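Local coordinates for uncharacterized protein (Thermus thermophilus HB8, PDB 6SCE) that acts as a DNA nuclease of Type III CRISPR defence that is switched on by cyclic oligoadenylate, probably sensed through its CARF domains, at residues 291-296 with 373-378; 151-156 with 216-221. All coordinates share one frame; numbering follows the deposited sequence.

Contact 1 of 2, residues 291-296 with 373-378; sequences GPLLLA and HPVHAN
Leu293 N donates a hydrogen bond to Pro374 O at 2.9 Å in a nearly straight line, 172° at the hydrogen, opening a ladder of four backbone hydrogen bonds between two parallel strands. Leu293 O then accepts from His376 N, the NH of Leu295 goes to His376 O at 2.8 Å, and Leu295 O receives Asn378 N at 3.0 Å. Leu293 and Leu295 thus each bond both ways to residues flanking their register partners, Val375 and Ala377, as parallel pairing requires. Because a proline has no N-H, Pro374 can lend only its carbonyl, which suits the point where the ladder starts.

The His376 ring lies to one side of the strand pair. With CG anti to the carbonyl carbon (chi1 -62°), it brings CD2 to 3.4 Å from Leu293 O, edge-on and in the ring plane, while Leu294 crosses its side chain at about a right angle, CD1 4.0 Å from His376 CB. Before the strands, Gly291 N sits over one face of the His373 ring, 3.3 Å from ND1 but poorly angled for a hydrogen bond; a side chain at Gly291 would collide with His373 CB, so glycine fits. The NE2 of His373 is bonded instead by Arg371.

The sheet's other face carries Leu293, Leu295, Val375 and the small Ala377. Here Leu295 CD1 packs on Val375 CG1 at 3.9 Å, branched aliphatic groups filling a buried layer. Helix 354-370 covers this face through Val364, Val365 and Ala368, and helix 303-312 covers the Leu294 and His376 face, where His311 meets the His376 ring nearly perpendicularly. Strands 316-321 and 399-404 flank the pair, placing it centrally in the Rossmann-like alpha/beta sheet expected of a CARF domain.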
loop_
_atom_site.group_PDB
_atom_site.type_symbol
_atom_site.label_atom_id
_atom_site.label_comp_id
_atom_site.label_asym_id
_atom_site.label_seq_id
_atom_site.Cartn_x
_atom_site.Cartn_y
_atom_site.Cartn_z
ATOM N N GLY A 291 -10.057 -7.864 -28.099
ATOM C CA GLY A 291 -8.801 -7.988 -27.382
ATOM C C GLY A 291 -7.879 -6.817 -27.644
ATOM O O GLY A 291 -8.150 -6.019 -28.549
ATOM N N PRO A 292 -6.789 -6.689 -26.882
ATOM C CA PRO A 292 -6.464 -7.559 -25.737
ATOM C C PRO A 292 -7.361 -7.329 -24.513
ATOM O O PRO A 292 -8.012 -6.278 -24.382
ATOM C CB PRO A 292 -5.030 -7.144 -25.377
ATOM C CG PRO A 292 -4.525 -6.349 -26.523
ATOM C CD PRO A 292 -5.717 -5.723 -27.159
ATOM N N LEU A 293 -7.376 -8.317 -23.632
ATOM C CA LEU A 293 -8.070 -8.269 -22.362
ATOM C C LEU A 293 -7.072 -8.155 -21.230
ATOM O O LEU A 293 -5.990 -8.745 -21.292
ATOM C CB LEU A 293 -8.787 -9.579 -22.102
ATOM C CG LEU A 293 -10.202 -9.791 -22.568
ATOM C CD1 LEU A 293 -10.313 -9.535 -24.041
ATOM C CD2 LEU A 293 -10.603 -11.212 -22.233
ATOM N N LEU A 294 -7.471 -7.439 -20.194
ATOM C CA LEU A 294 -6.742 -7.425 -18.916
ATOM C C LEU A 294 -7.706 -7.848 -17.828
ATOM O O LEU A 294 -8.787 -7.271 -17.686
ATOM C CB LEU A 294 -6.192 -6.050 -18.606
ATOM C CG LEU A 294 -5.517 -5.841 -17.242
ATOM C CD1 LEU A 294 -4.370 -6.834 -17.057
ATOM C CD2 LEU A 294 -5.031 -4.413 -17.106
ATOM N N LEU A 295 -7.309 -8.857 -17.071
ATOM C CA LEU A 295 -8.026 -9.302 -15.892
ATOM C C LEU A 295 -7.199 -8.941 -14.660
ATOM O O LEU A 295 -6.009 -9.209 -14.622
ATOM C CB LEU A 295 -8.223 -10.803 -15.917
ATOM C CG LEU A 295 -8.603 -11.459 -17.234
ATOM C CD1 LEU A 295 -8.759 -12.954 -17.011
ATOM C CD2 LEU A 295 -9.842 -10.840 -17.792
ATOM N N ALA A 296 -7.838 -8.326 -13.676
ATOM C CA ALA A 296 -7.143 -7.906 -12.473
ATOM C C ALA A 296 -8.079 -7.790 -11.287
ATOM O O ALA A 296 -9.298 -7.558 -11.457
ATOM C CB ALA A 296 -6.458 -6.559 -12.704
ATOM N N HIS A 373 -8.394 -13.591 -28.615
ATOM C CA HIS A 373 -8.050 -12.362 -27.858
ATOM C C HIS A 373 -6.901 -12.659 -26.891
ATOM O O HIS A 373 -7.019 -13.579 -26.085
ATOM C CB HIS A 373 -9.235 -11.875 -27.039
ATOM C CG HIS A 373 -10.451 -11.563 -27.852
ATOM N ND1 HIS A 373 -10.381 -11.022 -29.116
ATOM C CD2 HIS A 373 -11.768 -11.705 -27.574
ATOM C CE1 HIS A 373 -11.602 -10.864 -29.593
ATOM N NE2 HIS A 373 -12.462 -11.258 -28.673
ATOM N N PRO A 374 -5.787 -11.901 -26.970
ATOM C CA PRO A 374 -4.762 -12.013 -25.938
ATOM C C PRO A 374 -5.382 -11.782 -24.553
ATOM O O PRO A 374 -6.149 -10.831 -24.378
ATOM C CB PRO A 374 -3.794 -10.889 -26.275
ATOM C CG PRO A 374 -3.995 -10.624 -27.728
ATOM C CD PRO A 374 -5.435 -10.903 -27.994
ATOM N N VAL A 375 -5.069 -12.649 -23.601
ATOM C CA VAL A 375 -5.605 -12.529 -22.254
ATOM C C VAL A 375 -4.477 -12.270 -21.284
ATOM O O VAL A 375 -3.682 -13.174 -21.033
ATOM C CB VAL A 375 -6.306 -13.817 -21.799
ATOM C CG1 VAL A 375 -6.929 -13.606 -20.420
ATOM C CG2 VAL A 375 -7.370 -14.212 -22.775
ATOM N N HIS A 376 -4.429 -11.063 -20.728
ATOM C CA HIS A 376 -3.425 -10.694 -19.721
ATOM C C HIS A 376 -4.048 -10.829 -18.323
ATOM O O HIS A 376 -5.197 -10.463 -18.105
ATOM C CB HIS A 376 -2.939 -9.264 -19.918
ATOM C CG HIS A 376 -2.257 -9.033 -21.228
ATOM N ND1 HIS A 376 -0.885 -9.048 -21.360
ATOM C CD2 HIS A 376 -2.752 -8.790 -22.461
ATOM C CE1 HIS A 376 -0.570 -8.817 -22.625
ATOM N NE2 HIS A 376 -1.680 -8.653 -23.312
ATOM N N ALA A 377 -3.292 -11.376 -17.391
ATOM C CA ALA A 377 -3.785 -11.528 -16.046
ATOM C C ALA A 377 -2.738 -10.985 -15.106
ATOM O O ALA A 377 -1.612 -11.480 -15.049
ATOM C CB ALA A 377 -4.093 -12.991 -15.731
ATOM N N ASN A 378 -3.106 -9.960 -14.366
ATOM C CA ASN A 378 -2.221 -9.408 -13.382
ATOM C C ASN A 378 -2.460 -10.119 -12.035
ATOM O O ASN A 378 -3.590 -10.216 -11.567
ATOM C CB ASN A 378 -2.477 -7.912 -13.212
ATOM C CG ASN A 378 -1.637 -7.332 -12.109
ATOM O OD1 ASN A 378 -2.029 -7.348 -10.916
ATOM N ND2 ASN A 378 -0.433 -6.910 -12.467
#

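Contact 2 of 2, residues 151-156 with 216-221; sequences LGEAWE and AKRLGG
Glu153 OE2 is gripped end-on by both terminal nitrogens of Arg218, at 2.9 Å from NH1 and 3.2 Å from NH2, in a salt bridge. The oxygen lies close to the guanidinium plane, but the carboxylate is turned 75° from it, and both bonds reach this oxygen's anti side, that from NH1 tilted out of the carboxylate plane. Arg176 adds a further salt bridge to OE2, and Glu45 pairs with Arg218 NE, which probably balances the neighbouring positive charges.

Leu151 lies over one guanidinium face, CD1 above its centre and CB 3.7 Å from NH2, and its CD1 reaches 3.4 Å from Arg218 O. Arg218 spans the gap because CG is anti to the backbone N (chi1 161°) and the chain stays extended to NE. Replacing Arg218 by an alanine would probably cost Glu153 and Glu45 a cationic mate and uncover the Leu151 side chain. Beside the bridge, Leu219 CD2 packs on the aliphatic Glu153 CG at 3.9 Å.

Gly152, with positive phi, is the C-prime residue of the Schellman motif ending helix 140-148. The loop meets the C-terminal end of helix 206-220, with Leu148 of helix 140-148 and Trp190 of strand 187-192 against Leu219, and helix 44-59 against Leu151.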
loop_
_atom_site.group_PDB
_atom_site.type_symbol
_atom_site.label_atom_id
_atom_site.label_comp_id
_atom_site.label_asym_id
_atom_site.label_seq_id
_atom_site.Cartn_x
_atom_site.Cartn_y
_atom_site.Cartn_z
ATOM N N LEU A 151 9.280 -4.961 19.509
ATOM C CA LEU A 151 9.364 -3.528 19.269
ATOM C C LEU A 151 9.670 -2.738 20.571
ATOM O O LEU A 151 9.694 -1.519 20.549
ATOM C CB LEU A 151 8.052 -3.006 18.683
ATOM C CG LEU A 151 7.682 -3.380 17.241
ATOM C CD1 LEU A 151 6.239 -3.006 16.942
ATOM C CD2 LEU A 151 8.610 -2.724 16.245
ATOM N N GLY A 152 9.843 -3.431 21.689
ATOM C CA GLY A 152 10.138 -2.797 22.971
ATOM C C GLY A 152 8.943 -2.071 23.576
ATOM O O GLY A 152 9.110 -1.122 24.347
ATOM N N GLU A 153 7.733 -2.501 23.238
ATOM C CA GLU A 153 6.534 -1.832 23.715
ATOM C C GLU A 153 6.030 -2.580 24.925
ATOM O O GLU A 153 5.594 -3.743 24.811
ATOM C CB GLU A 153 5.424 -1.815 22.650
ATOM C CG GLU A 153 5.755 -1.028 21.394
ATOM C CD GLU A 153 5.790 0.485 21.594
ATOM O OE1 GLU A 153 5.304 1.001 22.622
ATOM O OE2 GLU A 153 6.338 1.162 20.710
ATOM N N ALA A 154 6.064 -1.917 26.084
ATOM C CA ALA A 154 5.433 -2.460 27.261
ATOM C C ALA A 154 3.923 -2.339 27.124
ATOM O O ALA A 154 3.397 -1.473 26.429
ATOM C CB ALA A 154 5.929 -1.754 28.537
ATOM N N TRP A 155 3.212 -3.240 27.772
ATOM C CA TRP A 155 1.784 -3.250 27.662
ATOM C C TRP A 155 1.156 -3.821 28.895
ATOM O O TRP A 155 1.807 -4.530 29.648
ATOM C CB TRP A 155 1.376 -4.041 26.423
ATOM C CG TRP A 155 1.895 -5.426 26.452
ATOM C CD1 TRP A 155 3.150 -5.846 26.120
ATOM C CD2 TRP A 155 1.187 -6.566 26.869
ATOM N NE1 TRP A 155 3.257 -7.184 26.277
ATOM C CE2 TRP A 155 2.070 -7.662 26.757
ATOM C CE3 TRP A 155 -0.099 -6.777 27.324
ATOM C CZ2 TRP A 155 1.700 -8.942 27.078
ATOM C CZ3 TRP A 155 -0.477 -8.062 27.631
ATOM C CH2 TRP A 155 0.422 -9.129 27.514
ATOM N N GLU A 156 -0.110 -3.495 29.089
ATOM C CA GLU A 156 -0.910 -4.055 30.166
ATOM C C GLU A 156 -2.336 -4.238 29.717
ATOM O O GLU A 156 -2.883 -3.410 28.946
ATOM C CB GLU A 156 -0.851 -3.145 31.386
ATOM C CG GLU A 156 -1.315 -1.736 31.115
ATOM C CD GLU A 156 -1.105 -0.841 32.309
ATOM O OE1 GLU A 156 -2.109 -0.249 32.776
ATOM O OE2 GLU A 156 0.054 -0.774 32.784
ATOM N N ALA A 216 -0.527 2.469 13.718
ATOM C CA ALA A 216 -1.268 1.199 13.638
ATOM C C ALA A 216 -0.470 0.200 12.819
ATOM O O ALA A 216 -0.367 -0.976 13.183
ATOM C CB ALA A 216 -2.640 1.415 12.990
ATOM N N LYS A 217 0.109 0.667 11.726
ATOM C CA LYS A 217 0.834 -0.255 10.811
ATOM C C LYS A 217 2.139 -0.721 11.426
ATOM O O LYS A 217 2.507 -1.902 11.290
ATOM C CB LYS A 217 1.069 0.386 9.444
ATOM C CG LYS A 217 -0.181 0.642 8.587
ATOM C CD LYS A 217 -1.309 -0.388 8.710
ATOM C CE LYS A 217 -2.448 -0.060 7.736
ATOM N NZ LYS A 217 -3.560 -1.029 7.884
ATOM N N ARG A 218 2.831 0.162 12.141
ATOM C CA ARG A 218 4.042 -0.265 12.870
ATOM C C ARG A 218 3.768 -1.280 13.977
ATOM O O ARG A 218 4.470 -2.281 14.079
ATOM C CB ARG A 218 4.775 0.943 13.459
ATOM C CG ARG A 218 5.730 0.562 14.575
ATOM C CD ARG A 218 6.631 1.716 15.007
ATOM N NE ARG A 218 7.581 1.253 16.025
ATOM C CZ ARG A 218 7.295 1.083 17.315
ATOM N NH1 ARG A 218 6.087 1.381 17.787
ATOM N NH2 ARG A 218 8.238 0.647 18.154
ATOM N N LEU A 219 2.778 -1.008 14.832
ATOM C CA LEU A 219 2.417 -1.878 15.925
ATOM C C LEU A 219 1.858 -3.223 15.495
ATOM O O LEU A 219 2.238 -4.252 16.056
ATOM C CB LEU A 219 1.364 -1.212 16.834
ATOM C CG LEU A 219 1.936 -0.034 17.643
ATOM C CD1 LEU A 219 0.853 0.679 18.395
ATOM C CD2 LEU A 219 3.020 -0.492 18.612
ATOM N N GLY A 220 0.915 -3.199 14.556
ATOM C CA GLY A 220 0.117 -4.363 14.248
ATOM C C GLY A 220 0.222 -4.885 12.834
ATOM O O GLY A 220 -0.486 -5.823 12.474
ATOM N N GLY A 221 1.061 -4.244 12.037
ATOM C CA GLY A 221 1.292 -4.651 10.657
ATOM C C GLY A 221 0.261 -4.234 9.641
ATOM O O GLY A 221 -0.640 -3.421 9.879
#

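From the N terminus, the chain first builds the sheet containing strand 5-10, then leaves helix 140-148 and enters contact 2. That contact closes a loop through the antiparallel strands 156-158, 169-172, 179-184 and 187-192 and helix 206-220, tying the start of the second sheet's region to the helix that precedes strand 225-229, beside helix 44-59 of the first. Contact 1 opens only later: it joins strands 293-297 and 375-378 around an excursion through strands 316-321 and 342-347 and their helices. The two loops therefore follow in series, neither nested nor crossed. The centres of contacts 1 and 2 lie about 42 Å apart, on opposite sides of the chain's centre, and they do not touch.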